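Local atomic coordinates of hypothetical protein AGR_pAT_315 (PDB entry 1VQY), a protein that is of unknown function but belongs to the NIPSNAP family, whose members adopt the dimeric alpha/beta-barrel (ferredoxin-like) fold. Residues Gln28-Leu33 with Val63-Gly68. Sequence-based numbering, arbitrary orientation.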
loop_
_atom_site.group_PDB
_atom_site.type_symbol
_atom_site.label_atom_id
_atom_site.label_comp_id
_atom_site.label_asym_id
_atom_site.label_seq_id
_atom_site.Cartn_x
_atom_site.Cartn_y
_atom_site.Cartn_z
ATOM N N GLN B 28 10.976 -0.705 22.845
ATOM C CA GLN B 28 11.501 -0.161 24.098
ATOM C C GLN B 28 12.972 0.219 23.991
ATOM O O GLN B 28 13.422 1.145 24.662
ATOM C CB GLN B 28 11.283 -1.129 25.264
ATOM C CG GLN B 28 9.800 -1.372 25.603
ATOM C CD GLN B 28 9.011 -0.085 25.833
ATOM O OE1 GLN B 28 9.404 0.765 26.638
ATOM N NE2 GLN B 28 7.899 0.070 25.105
ATOM N N GLU B 29 13.714 -0.495 23.158
ATOM C CA GLU B 29 15.121 -0.163 22.902
ATOM C C GLU B 29 15.226 1.135 22.083
ATOM O O GLU B 29 16.000 2.032 22.421
ATOM C CB GLU B 29 15.797 -1.323 22.179
ATOM C CG GLU B 29 17.311 -1.269 22.150
ATOM C CD GLU B 29 17.926 -2.452 21.388
ATOM O OE1 GLU B 29 17.266 -3.513 21.272
ATOM O OE2 GLU B 29 19.073 -2.308 20.897
ATOM N N TYR B 30 14.429 1.229 21.018
ATOM C CA TYR B 30 14.309 2.461 20.229
ATOM C C TYR B 30 14.005 3.655 21.129
ATOM O O TYR B 30 14.716 4.649 21.110
ATOM C CB TYR B 30 13.197 2.349 19.171
ATOM C CG TYR B 30 13.035 3.618 18.388
ATOM C CD1 TYR B 30 12.203 4.649 18.859
ATOM C CD2 TYR B 30 13.726 3.824 17.191
ATOM C CE1 TYR B 30 12.051 5.834 18.151
ATOM C CE2 TYR B 30 13.586 5.020 16.476
ATOM C CZ TYR B 30 12.757 6.022 16.976
ATOM O OH TYR B 30 12.599 7.221 16.307
ATOM N N LEU B 31 12.931 3.532 21.908
ATOM C CA LEU B 31 12.499 4.568 22.822
ATOM C C LEU B 31 13.540 4.975 23.852
ATOM O O LEU B 31 13.676 6.162 24.171
ATOM C CB LEU B 31 11.234 4.112 23.543
ATOM C CG LEU B 31 9.967 4.143 22.698
ATOM C CD1 LEU B 31 8.797 3.664 23.562
ATOM C CD2 LEU B 31 9.703 5.556 22.075
ATOM N N LYS B 32 14.259 3.982 24.372
ATOM C CA LYS B 32 15.239 4.198 25.420
ATOM C C LYS B 32 16.415 4.999 24.889
ATOM O O LYS B 32 16.903 5.912 25.555
ATOM C CB LYS B 32 15.737 2.866 25.994
ATOM C CG LYS B 32 16.816 3.041 27.051
ATOM C CD LYS B 32 17.374 1.732 27.584
ATOM C CE LYS B 32 17.990 1.975 28.971
ATOM N NZ LYS B 32 18.649 0.774 29.529
ATOM N N LEU B 33 16.884 4.635 23.709
ATOM C CA LEU B 33 17.928 5.410 23.047
ATOM C C LEU B 33 17.536 6.871 22.842
ATOM O O LEU B 33 18.331 7.772 23.108
ATOM C CB LEU B 33 18.281 4.788 21.694
ATOM C CG LEU B 33 19.194 3.578 21.824
ATOM C CD1 LEU B 33 19.182 2.803 20.526
ATOM C CD2 LEU B 33 20.604 4.008 22.206
ATOM N N VAL B 63 6.452 4.543 15.198
ATOM C CA VAL B 63 6.747 5.820 15.861
ATOM C C VAL B 63 6.398 6.999 14.934
ATOM O O VAL B 63 6.564 6.909 13.738
ATOM C CB VAL B 63 8.239 5.883 16.255
ATOM C CG1 VAL B 63 8.566 7.193 16.897
ATOM C CG2 VAL B 63 8.562 4.779 17.220
ATOM N N ILE B 64 5.938 8.111 15.481
ATOM C CA ILE B 64 5.642 9.322 14.681
ATOM C C ILE B 64 6.168 10.537 15.422
ATOM O O ILE B 64 5.822 10.741 16.591
ATOM C CB ILE B 64 4.120 9.507 14.482
ATOM C CG1 ILE B 64 3.545 8.379 13.619
ATOM C CG2 ILE B 64 3.785 10.884 13.856
ATOM C CD1 ILE B 64 2.016 8.342 13.603
ATOM N N HIS B 65 6.991 11.349 14.766
ATOM C CA HIS B 65 7.447 12.610 15.378
ATOM C C HIS B 65 7.334 13.807 14.441
ATOM O O HIS B 65 7.539 13.694 13.231
ATOM C CB HIS B 65 8.854 12.513 15.985
ATOM C CG HIS B 65 9.836 11.713 15.183
ATOM N ND1 HIS B 65 10.980 12.260 14.650
ATOM C CD2 HIS B 65 9.880 10.393 14.882
ATOM C CE1 HIS B 65 11.675 11.325 14.033
ATOM N NE2 HIS B 65 11.024 10.182 14.154
HETATM N N MSE B 66 6.971 14.947 15.027
HETATM C CA MSE B 66 6.745 16.174 14.281
HETATM C C MSE B 66 7.704 17.274 14.667
HETATM O O MSE B 66 7.980 17.491 15.853
HETATM C CB MSE B 66 5.318 16.658 14.472
HETATM C CG MSE B 66 4.354 16.127 13.427
HETATM SE SE MSE B 66 2.521 16.303 14.106
HETATM C CE MSE B 66 1.597 15.869 12.529
ATOM N N TRP B 67 8.181 17.981 13.645
ATOM C CA TRP B 67 9.195 19.024 13.796
ATOM C C TRP B 67 8.768 20.284 13.089
ATOM O O TRP B 67 8.393 20.220 11.915
ATOM C CB TRP B 67 10.512 18.555 13.206
ATOM C CG TRP B 67 11.059 17.339 13.906
ATOM C CD1 TRP B 67 10.826 16.046 13.580
ATOM C CD2 TRP B 67 11.908 17.315 15.068
ATOM N NE1 TRP B 67 11.486 15.211 14.449
ATOM C CE2 TRP B 67 12.156 15.962 15.373
ATOM C CE3 TRP B 67 12.479 18.305 15.875
ATOM C CZ2 TRP B 67 12.977 15.566 16.438
ATOM C CZ3 TRP B 67 13.271 17.921 16.944
ATOM C CH2 TRP B 67 13.519 16.562 17.219
ATOM N N GLY B 68 8.847 21.421 13.802
ATOM C CA GLY B 68 8.487 22.720 13.270
ATOM C C GLY B 68 9.712 23.391 12.682
ATOM O O GLY B 68 10.790 23.347 13.292
#
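The ring of Y30 packs on V63, its CE1 lying 3.8 Å from V63 CG2, while at the edge of the H65 imidazole, in its plane, sits NE1 of W67. In this ferredoxin-like fold of the dimeric alpha/beta-barrel clan, Y30 belongs to helix 27-46, and V63, H65 and W67 are alternate residues on the helix-covered face of strand 62-69. Y30 holds CG anti to its backbone N (chi1 178°), which extends the phenol from the helix toward the sheet; I22 and L95 add apolar packing around it. Beta-branched V63 is at ease in a strand and turns both methyls to the phenol, CG1 lying 3.9 Å from Y30 CE1. Tyrosine is apt at position 30 because a phenol can span from helix to sheet and still carry a polar end, its OH hydrogen-bonding to the hydroxyl of Y52. That OH stays 4.0 Å from H65 NE2, too far for a hydrogen bond. H65, a flat group with polar edges, stacks on the Y52 ring and meets Y20 edge-to-face. With these two rings, W67 limits the turning of the imidazole: its buried indole N-H is satisfied by a nearly straight bond, NE1 to H65 ND1, 3.0 Å long with a 163° angle.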